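Local coordinates for beta-hexosaminidase (Neisseria gonorrhoeae, PDB 6JTJ), which probably cleaves the terminal beta-1,4-linked N-acetylglucosamine from peptide-linked peptidoglycan fragments during cell-wall recycling, at residues 142-156 against 365-378. Sequence-based numbering, arbitrary orientation.
Sequences AAGQVGRVLATELSA and VMQTMGFQAAQAFV
V149 and F371 interlock where helix 142-155 meets helix 369-378, the two axes coming within 9.2 Å of each other at a signed crossing angle of -110°. The packing is knobs-into-holes in both directions. V149 fits among F371, A374, Q375 and V378: its CG2 lies against the backbone of A374 and meets V378 CG2 tip to tip at 3.7 Å. In return F371 enters the hole formed by R148, V149, T152 and E153. With CG anti to its own N (chi1 -176°), the ring points its CE1 at T152 CB, 3.4 Å away, and has R148 O at its edge. R148 runs out extended beside this ring; its guanidinium plane is turned 72° from the ring plane and takes F371 CD1 over one face, while V365 CG2 borders its edge.

Toward the A142 end of helix 142-155, Q145 folds at chi2 and rests OE1 against A374 CB, and A142 CB meets the edge of the F377 ring, 3.8 Å from CZ. At the other end the M366 methyl CE lies 3.6 Å from A156 CB, and M366 CG touches T152 CG2.

A single hydrogen bond crosses between the segments: Q375 NE2 donates to E153 OE2 over 2.9 Å, almost straight, on the anti side of the carboxylate and tilted out of its plane. T119 also hydrogen-bonds to this oxygen. The C-terminal helices thus lie across the outer side of helix 136-155, which itself packs on helices 124-134 and 186-202 of the family 3 catalytic domain. Mostly apolar, the contact implies cohesion by interlocking shape, and the buried E153 OE2 is held by Q375 and by T119, which would be expected to favour the ionised form of the carboxylate.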
ATOM      1  N   ALA C 142      -1.140 -25.959   9.049  1.00 33.23           N
ATOM      2  CA  ALA C 142      -1.241 -25.361   7.724  1.00 30.94           C
ATOM      3  C   ALA C 142      -0.108 -24.346   7.510  1.00 26.73           C
ATOM      4  O   ALA C 142       0.524 -24.341   6.458  1.00 28.44           O
ATOM      5  CB  ALA C 142      -2.594 -24.689   7.564  1.00 33.73           C
ATOM      6  N   ALA C 143       0.151 -23.515   8.517  1.00 27.14           N
ATOM      7  CA  ALA C 143       1.248 -22.530   8.454  1.00 27.91           C
ATOM      8  C   ALA C 143       2.592 -23.199   8.195  1.00 26.65           C
ATOM      9  O   ALA C 143       3.374 -22.736   7.358  1.00 28.86           O
ATOM     10  CB  ALA C 143       1.294 -21.694   9.724  1.00 27.18           C
ATOM     11  N   GLY C 144       2.846 -24.320   8.859  1.00 29.14           N
ATOM     12  CA  GLY C 144       4.097 -25.076   8.667  1.00 26.55           C
ATOM     13  C   GLY C 144       4.274 -25.563   7.249  1.00 28.23           C
ATOM     14  O   GLY C 144       5.369 -25.478   6.660  1.00 30.03           O
ATOM     15  N   GLN C 145       3.193 -26.038   6.656  1.00 30.13           N
ATOM     16  CA  GLN C 145       3.218 -26.487   5.257  1.00 30.81           C
ATOM     17  C   GLN C 145       3.414 -25.342   4.281  1.00 27.16           C
ATOM     18  O   GLN C 145       4.179 -25.460   3.322  1.00 27.05           O
ATOM     19  CB  GLN C 145       1.917 -27.221   4.896  1.00 36.79           C
ATOM     20  CG  GLN C 145       1.712 -28.561   5.637  1.00 40.47           C
ATOM     21  CD  GLN C 145       2.899 -29.545   5.473  1.00 42.45           C
ATOM     22  OE1 GLN C 145       3.266 -29.945   4.361  1.00 46.82           O
ATOM     23  NE2 GLN C 145       3.565 -29.848   6.591  1.00 44.28           N
ATOM     24  N   VAL C 146       2.762 -24.216   4.535  1.00 27.64           N
ATOM     25  CA  VAL C 146       2.977 -23.028   3.690  1.00 26.45           C
ATOM     26  C   VAL C 146       4.442 -22.614   3.745  1.00 24.32           C
ATOM     27  O   VAL C 146       5.067 -22.411   2.718  1.00 24.81           O
ATOM     28  CB  VAL C 146       2.058 -21.857   4.099  1.00 27.24           C
ATOM     29  CG1 VAL C 146       2.458 -20.583   3.373  1.00 27.24           C
ATOM     30  CG2 VAL C 146       0.603 -22.198   3.783  1.00 27.72           C
ATOM     31  N   GLY C 147       5.000 -22.530   4.945  1.00 26.47           N
ATOM     32  CA  GLY C 147       6.421 -22.158   5.104  1.00 27.89           C
ATOM     33  C   GLY C 147       7.367 -23.094   4.385  1.00 28.60           C
ATOM     34  O   GLY C 147       8.291 -22.673   3.694  1.00 26.33           O
ATOM     35  N   ARG C 148       7.096 -24.384   4.520  1.00 33.76           N
ATOM     36  CA  ARG C 148       7.910 -25.397   3.862  1.00 34.67           C
ATOM     37  C   ARG C 148       7.892 -25.277   2.344  1.00 34.31           C
ATOM     38  O   ARG C 148       8.932 -25.324   1.685  1.00 31.55           O
ATOM     39  CB  ARG C 148       7.435 -26.790   4.289  1.00 41.87           C
ATOM     40  CG  ARG C 148       8.359 -27.907   3.811  1.00 47.01           C
ATOM     41  CD  ARG C 148       7.816 -29.299   4.078  1.00 51.14           C
ATOM     42  NE  ARG C 148       8.679 -30.294   3.412  1.00 53.93           N
ATOM     43  CZ  ARG C 148       8.349 -31.558   3.149  1.00 60.15           C
ATOM     44  NH1 ARG C 148       7.147 -32.017   3.493  1.00 62.56           N
ATOM     45  NH2 ARG C 148       9.221 -32.364   2.526  1.00 62.57           N
ATOM     46  N   VAL C 149       6.699 -25.152   1.777  1.00 33.73           N
ATOM     47  CA  VAL C 149       6.580 -25.042   0.331  1.00 32.00           C
ATOM     48  C   VAL C 149       7.217 -23.765  -0.156  1.00 32.83           C
ATOM     49  O   VAL C 149       7.984 -23.758  -1.116  1.00 34.60           O
ATOM     50  CB  VAL C 149       5.102 -25.095  -0.085  1.00 34.81           C
ATOM     51  CG1 VAL C 149       4.926 -24.746  -1.554  1.00 36.05           C
ATOM     52  CG2 VAL C 149       4.541 -26.486   0.196  1.00 36.14           C
ATOM     53  N   LEU C 150       6.880 -22.666   0.508  1.00 32.56           N
ATOM     54  CA  LEU C 150       7.397 -21.358   0.140  1.00 30.38           C
ATOM     55  C   LEU C 150       8.920 -21.395   0.042  1.00 26.91           C
ATOM     56  O   LEU C 150       9.504 -21.027  -0.976  1.00 30.09           O
ATOM     57  CB  LEU C 150       6.936 -20.353   1.206  1.00 29.73           C
ATOM     58  CG  LEU C 150       7.226 -18.866   1.082  1.00 29.11           C
ATOM     59  CD1 LEU C 150       6.311 -18.151   2.065  1.00 28.06           C
ATOM     60  CD2 LEU C 150       8.682 -18.524   1.377  1.00 28.75           C
ATOM     61  N   ALA C 151       9.544 -21.836   1.123  1.00 26.64           N
ATOM     62  CA  ALA C 151      10.995 -21.814   1.233  1.00 27.31           C
ATOM     63  C   ALA C 151      11.657 -22.822   0.291  1.00 28.04           C
ATOM     64  O   ALA C 151      12.615 -22.481  -0.403  1.00 28.43           O
ATOM     65  CB  ALA C 151      11.420 -22.079   2.680  1.00 27.08           C
ATOM     66  N   THR C 152      11.135 -24.043   0.248  1.00 29.48           N
ATOM     67  CA  THR C 152      11.771 -25.102  -0.538  1.00 30.89           C
ATOM     68  C   THR C 152      11.833 -24.743  -2.021  1.00 34.68           C
ATOM     69  O   THR C 152      12.863 -24.906  -2.655  1.00 34.37           O
ATOM     70  CB  THR C 152      11.075 -26.459  -0.351  1.00 30.89           C
ATOM     71  OG1 THR C 152      11.034 -26.806   1.040  1.00 29.72           O
ATOM     72  CG2 THR C 152      11.840 -27.548  -1.106  1.00 34.10           C
ATOM     73  N   GLU C 153      10.741 -24.229  -2.570  1.00 36.14           N
ATOM     74  CA  GLU C 153      10.717 -23.912  -3.982  1.00 34.06           C
ATOM     75  C   GLU C 153      11.711 -22.812  -4.292  1.00 37.95           C
ATOM     76  O   GLU C 153      12.313 -22.802  -5.374  1.00 34.83           O
ATOM     77  CB  GLU C 153       9.298 -23.531  -4.428  1.00 37.65           C
ATOM     78  CG  GLU C 153       8.332 -24.699  -4.355  1.00 39.69           C
ATOM     79  CD  GLU C 153       6.926 -24.384  -4.852  1.00 44.72           C
ATOM     80  OE1 GLU C 153       6.625 -23.238  -5.211  1.00 43.73           O
ATOM     81  OE2 GLU C 153       6.092 -25.301  -4.868  1.00 50.09           O
ATOM     82  N   LEU C 154      11.872 -21.864  -3.365  1.00 36.94           N
ATOM     83  CA  LEU C 154      12.828 -20.787  -3.584  1.00 37.52           C
ATOM     84  C   LEU C 154      14.249 -21.292  -3.410  1.00 34.90           C
ATOM     85  O   LEU C 154      15.141 -20.902  -4.161  1.00 31.84           O
ATOM     86  CB  LEU C 154      12.576 -19.619  -2.632  1.00 38.30           C
ATOM     87  CG  LEU C 154      11.356 -18.752  -2.898  1.00 39.24           C
ATOM     88  CD1 LEU C 154      11.136 -17.844  -1.699  1.00 40.73           C
ATOM     89  CD2 LEU C 154      11.533 -17.935  -4.166  1.00 39.90           C
ATOM     90  N   SER C 155      14.448 -22.167  -2.432  1.00 34.83           N
ATOM     91  CA  SER C 155      15.766 -22.735  -2.179  1.00 39.53           C
ATOM     92  C   SER C 155      16.303 -23.492  -3.403  1.00 39.60           C
ATOM     93  O   SER C 155      17.485 -23.428  -3.705  1.00 34.68           O
ATOM     94  CB  SER C 155      15.721 -23.660  -0.968  1.00 40.11           C
ATOM     95  OG  SER C 155      15.389 -22.954   0.205  1.00 43.28           O
ATOM     96  N   ALA C 156      15.402 -24.155  -4.127  1.00 41.12           N
ATOM     97  CA  ALA C 156      15.759 -24.853  -5.365  1.00 39.46           C
ATOM     98  C   ALA C 156      16.313 -23.934  -6.422  1.00 42.35           C
ATOM     99  O   ALA C 156      16.977 -24.412  -7.345  1.00 42.01           O
ATOM    100  CB  ALA C 156      14.556 -25.580  -5.922  1.00 40.50           C
ATOM    101  N   VAL C 365      14.362 -33.500  -2.746  1.00 40.84           N
ATOM    102  CA  VAL C 365      13.188 -33.412  -1.844  1.00 42.33           C
ATOM    103  C   VAL C 365      11.920 -33.021  -2.628  1.00 39.46           C
ATOM    104  O   VAL C 365      10.820 -33.487  -2.325  1.00 38.58           O
ATOM    105  CB  VAL C 365      13.439 -32.536  -0.593  1.00 41.85           C
ATOM    106  CG1 VAL C 365      13.364 -31.080  -0.967  1.00 41.86           C
ATOM    107  CG2 VAL C 365      12.429 -32.833   0.527  1.00 40.31           C
ATOM    108  N   MET C 366      12.085 -32.224  -3.677  1.00 41.99           N
ATOM    109  CA  MET C 366      10.931 -31.775  -4.458  1.00 44.06           C
ATOM    110  C   MET C 366      10.309 -32.876  -5.311  1.00 48.81           C
ATOM    111  O   MET C 366       9.156 -32.777  -5.705  1.00 45.88           O
ATOM    112  CB  MET C 366      11.297 -30.570  -5.311  1.00 42.77           C
ATOM    113  CG  MET C 366      11.454 -29.342  -4.454  1.00 42.78           C
ATOM    114  SD  MET C 366      11.562 -27.792  -5.342  1.00 45.70           S
ATOM    115  CE  MET C 366      12.182 -27.997  -7.044  1.00 48.65           C
ATOM    116  N   GLN C 367      11.074 -33.928  -5.590  1.00 54.89           N
ATOM    117  CA  GLN C 367      10.541 -35.103  -6.273  1.00 53.27           C
ATOM    118  C   GLN C 367       9.755 -36.044  -5.318  1.00 47.86           C
ATOM    119  O   GLN C 367       8.971 -36.872  -5.768  1.00 50.43           O
ATOM    120  CB  GLN C 367      11.676 -35.817  -7.035  1.00 57.48           C
ATOM    121  CG  GLN C 367      12.146 -35.093  -8.302  1.00 61.48           C
ATOM    122  CD  GLN C 367      11.076 -34.822  -9.342  1.00 69.84           C
ATOM    123  OE1 GLN C 367      10.535 -35.737  -9.969  1.00 75.12           O
ATOM    124  NE2 GLN C 367      10.790 -33.541  -9.553  1.00 70.17           N
ATOM    125  N   THR C 368       9.914 -35.892  -4.004  1.00 42.09           N
ATOM    126  CA  THR C 368       9.244 -36.787  -3.059  1.00 40.29           C
ATOM    127  C   THR C 368       7.747 -36.561  -3.056  1.00 41.24           C
ATOM    128  O   THR C 368       7.274 -35.458  -3.321  1.00 42.47           O
ATOM    129  CB  THR C 368       9.771 -36.648  -1.610  1.00 38.09           C
ATOM    130  OG1 THR C 368       9.404 -35.372  -1.051  1.00 36.59           O
ATOM    131  CG2 THR C 368      11.286 -36.858  -1.580  1.00 38.81           C
ATOM    132  N   MET C 369       7.012 -37.606  -2.710  1.00 38.32           N
ATOM    133  CA  MET C 369       5.567 -37.524  -2.628  1.00 41.93           C
ATOM    134  C   MET C 369       5.117 -36.615  -1.495  1.00 40.73           C
ATOM    135  O   MET C 369       4.100 -35.948  -1.614  1.00 41.34           O
ATOM    136  CB  MET C 369       4.974 -38.913  -2.383  1.00 41.28           C
ATOM    137  CG  MET C 369       3.439 -38.965  -2.339  1.00 42.48           C
ATOM    138  SD  MET C 369       2.656 -38.394  -3.885  1.00 42.37           S
ATOM    139  CE  MET C 369       1.002 -38.004  -3.299  1.00 48.18           C
ATOM    140  N   GLY C 370       5.832 -36.672  -0.373  1.00 44.26           N
ATOM    141  CA  GLY C 370       5.514 -35.846   0.799  1.00 43.91           C
ATOM    142  C   GLY C 370       5.504 -34.366   0.476  1.00 44.26           C
ATOM    143  O   GLY C 370       4.565 -33.639   0.831  1.00 44.96           O
ATOM    144  N   PHE C 371       6.545 -33.929  -0.225  1.00 40.49           N
ATOM    145  CA  PHE C 371       6.623 -32.546  -0.614  1.00 44.46           C
ATOM    146  C   PHE C 371       5.593 -32.176  -1.682  1.00 44.67           C
ATOM    147  O   PHE C 371       4.960 -31.120  -1.587  1.00 45.29           O
ATOM    148  CB  PHE C 371       7.995 -32.196  -1.141  1.00 46.36           C
ATOM    149  CG  PHE C 371       8.113 -30.759  -1.450  1.00 49.06           C
ATOM    150  CD1 PHE C 371       8.227 -29.812  -0.409  1.00 51.71           C
ATOM    151  CD2 PHE C 371       8.012 -30.328  -2.752  1.00 49.42           C
ATOM    152  CE1 PHE C 371       8.306 -28.472  -0.687  1.00 50.42           C
ATOM    153  CE2 PHE C 371       8.082 -29.001  -3.024  1.00 50.37           C
ATOM    154  CZ  PHE C 371       8.235 -28.070  -2.004  1.00 51.10           C
ATOM    155  N   GLN C 372       5.394 -33.056  -2.665  1.00 42.38           N
ATOM    156  CA  GLN C 372       4.369 -32.833  -3.691  1.00 42.35           C
ATOM    157  C   GLN C 372       2.966 -32.718  -3.090  1.00 39.46           C
ATOM    158  O   GLN C 372       2.154 -31.920  -3.553  1.00 38.95           O
ATOM    159  CB  GLN C 372       4.408 -33.908  -4.774  1.00 40.95           C
ATOM    160  CG  GLN C 372       5.571 -33.733  -5.722  1.00 41.63           C
ATOM    161  CD  GLN C 372       5.690 -34.869  -6.752  1.00 44.19           C
ATOM    162  OE1 GLN C 372       5.183 -34.787  -7.867  1.00 41.22           O
ATOM    163  NE2 GLN C 372       6.349 -35.937  -6.355  1.00 44.83           N
ATOM    164  N   ALA C 373       2.699 -33.478  -2.037  1.00 36.55           N
ATOM    165  CA  ALA C 373       1.418 -33.361  -1.330  1.00 33.82           C
ATOM    166  C   ALA C 373       1.297 -32.016  -0.625  1.00 37.81           C
ATOM    167  O   ALA C 373       0.212 -31.404  -0.591  1.00 38.97           O
ATOM    168  CB  ALA C 373       1.272 -34.488  -0.331  1.00 33.17           C
ATOM    169  N   ALA C 374       2.396 -31.570  -0.005  1.00 34.13           N
ATOM    170  CA  ALA C 374       2.400 -30.257   0.642  1.00 34.57           C
ATOM    171  C   ALA C 374       2.070 -29.186  -0.385  1.00 30.56           C
ATOM    172  O   ALA C 374       1.249 -28.301  -0.116  1.00 31.59           O
ATOM    173  CB  ALA C 374       3.755 -29.994   1.307  1.00 33.56           C
ATOM    174  N   GLN C 375       2.710 -29.273  -1.546  1.00 31.84           N
ATOM    175  CA  GLN C 375       2.451 -28.352  -2.627  1.00 34.67           C
ATOM    176  C   GLN C 375       0.977 -28.258  -2.964  1.00 39.69           C
ATOM    177  O   GLN C 375       0.408 -27.159  -3.027  1.00 41.57           O
ATOM    178  CB  GLN C 375       3.216 -28.743  -3.882  1.00 36.12           C
ATOM    179  CG  GLN C 375       4.694 -28.462  -3.832  1.00 35.96           C
ATOM    180  CD  GLN C 375       5.376 -28.934  -5.095  1.00 37.01           C
ATOM    181  OE1 GLN C 375       5.276 -30.085  -5.436  1.00 39.60           O
ATOM    182  NE2 GLN C 375       6.091 -28.065  -5.766  1.00 37.86           N
ATOM    183  N   ALA C 376       0.342 -29.408  -3.154  1.00 41.78           N
ATOM    184  CA  ALA C 376      -1.073 -29.432  -3.523  1.00 43.51           C
ATOM    185  C   ALA C 376      -1.969 -28.876  -2.410  1.00 40.47           C
ATOM    186  O   ALA C 376      -2.965 -28.188  -2.681  1.00 41.05           O
ATOM    187  CB  ALA C 376      -1.502 -30.844  -3.911  1.00 43.25           C
ATOM    188  N   PHE C 377      -1.637 -29.178  -1.161  1.00 39.61           N
ATOM    189  CA  PHE C 377      -2.391 -28.611  -0.037  1.00 39.69           C
ATOM    190  C   PHE C 377      -2.314 -27.069  -0.024  1.00 42.68           C
ATOM    191  O   PHE C 377      -3.315 -26.374   0.181  1.00 43.52           O
ATOM    192  CB  PHE C 377      -1.859 -29.157   1.284  1.00 39.70           C
ATOM    193  CG  PHE C 377      -2.437 -28.464   2.508  1.00 39.77           C
ATOM    194  CD1 PHE C 377      -3.708 -28.755   2.958  1.00 39.94           C
ATOM    195  CD2 PHE C 377      -1.701 -27.507   3.196  1.00 39.02           C
ATOM    196  CE1 PHE C 377      -4.230 -28.123   4.082  1.00 37.80           C
ATOM    197  CE2 PHE C 377      -2.220 -26.859   4.320  1.00 39.37           C
ATOM    198  CZ  PHE C 377      -3.490 -27.169   4.766  1.00 39.32           C
ATOM    199  N   VAL C 378      -1.109 -26.538  -0.220  1.00 41.45           N
ATOM    200  CA  VAL C 378      -0.890 -25.088  -0.169  1.00 36.74           C
ATOM    201  C   VAL C 378      -1.591 -24.441  -1.372  1.00 34.66           C
ATOM    202  O   VAL C 378      -2.278 -23.447  -1.224  1.00 33.47           O
ATOM    203  CB  VAL C 378       0.622 -24.765  -0.113  1.00 33.92           C
ATOM    204  CG1 VAL C 378       0.874 -23.285  -0.314  1.00 32.93           C
ATOM    205  CG2 VAL C 378       1.202 -25.218   1.225  1.00 32.88           C
TER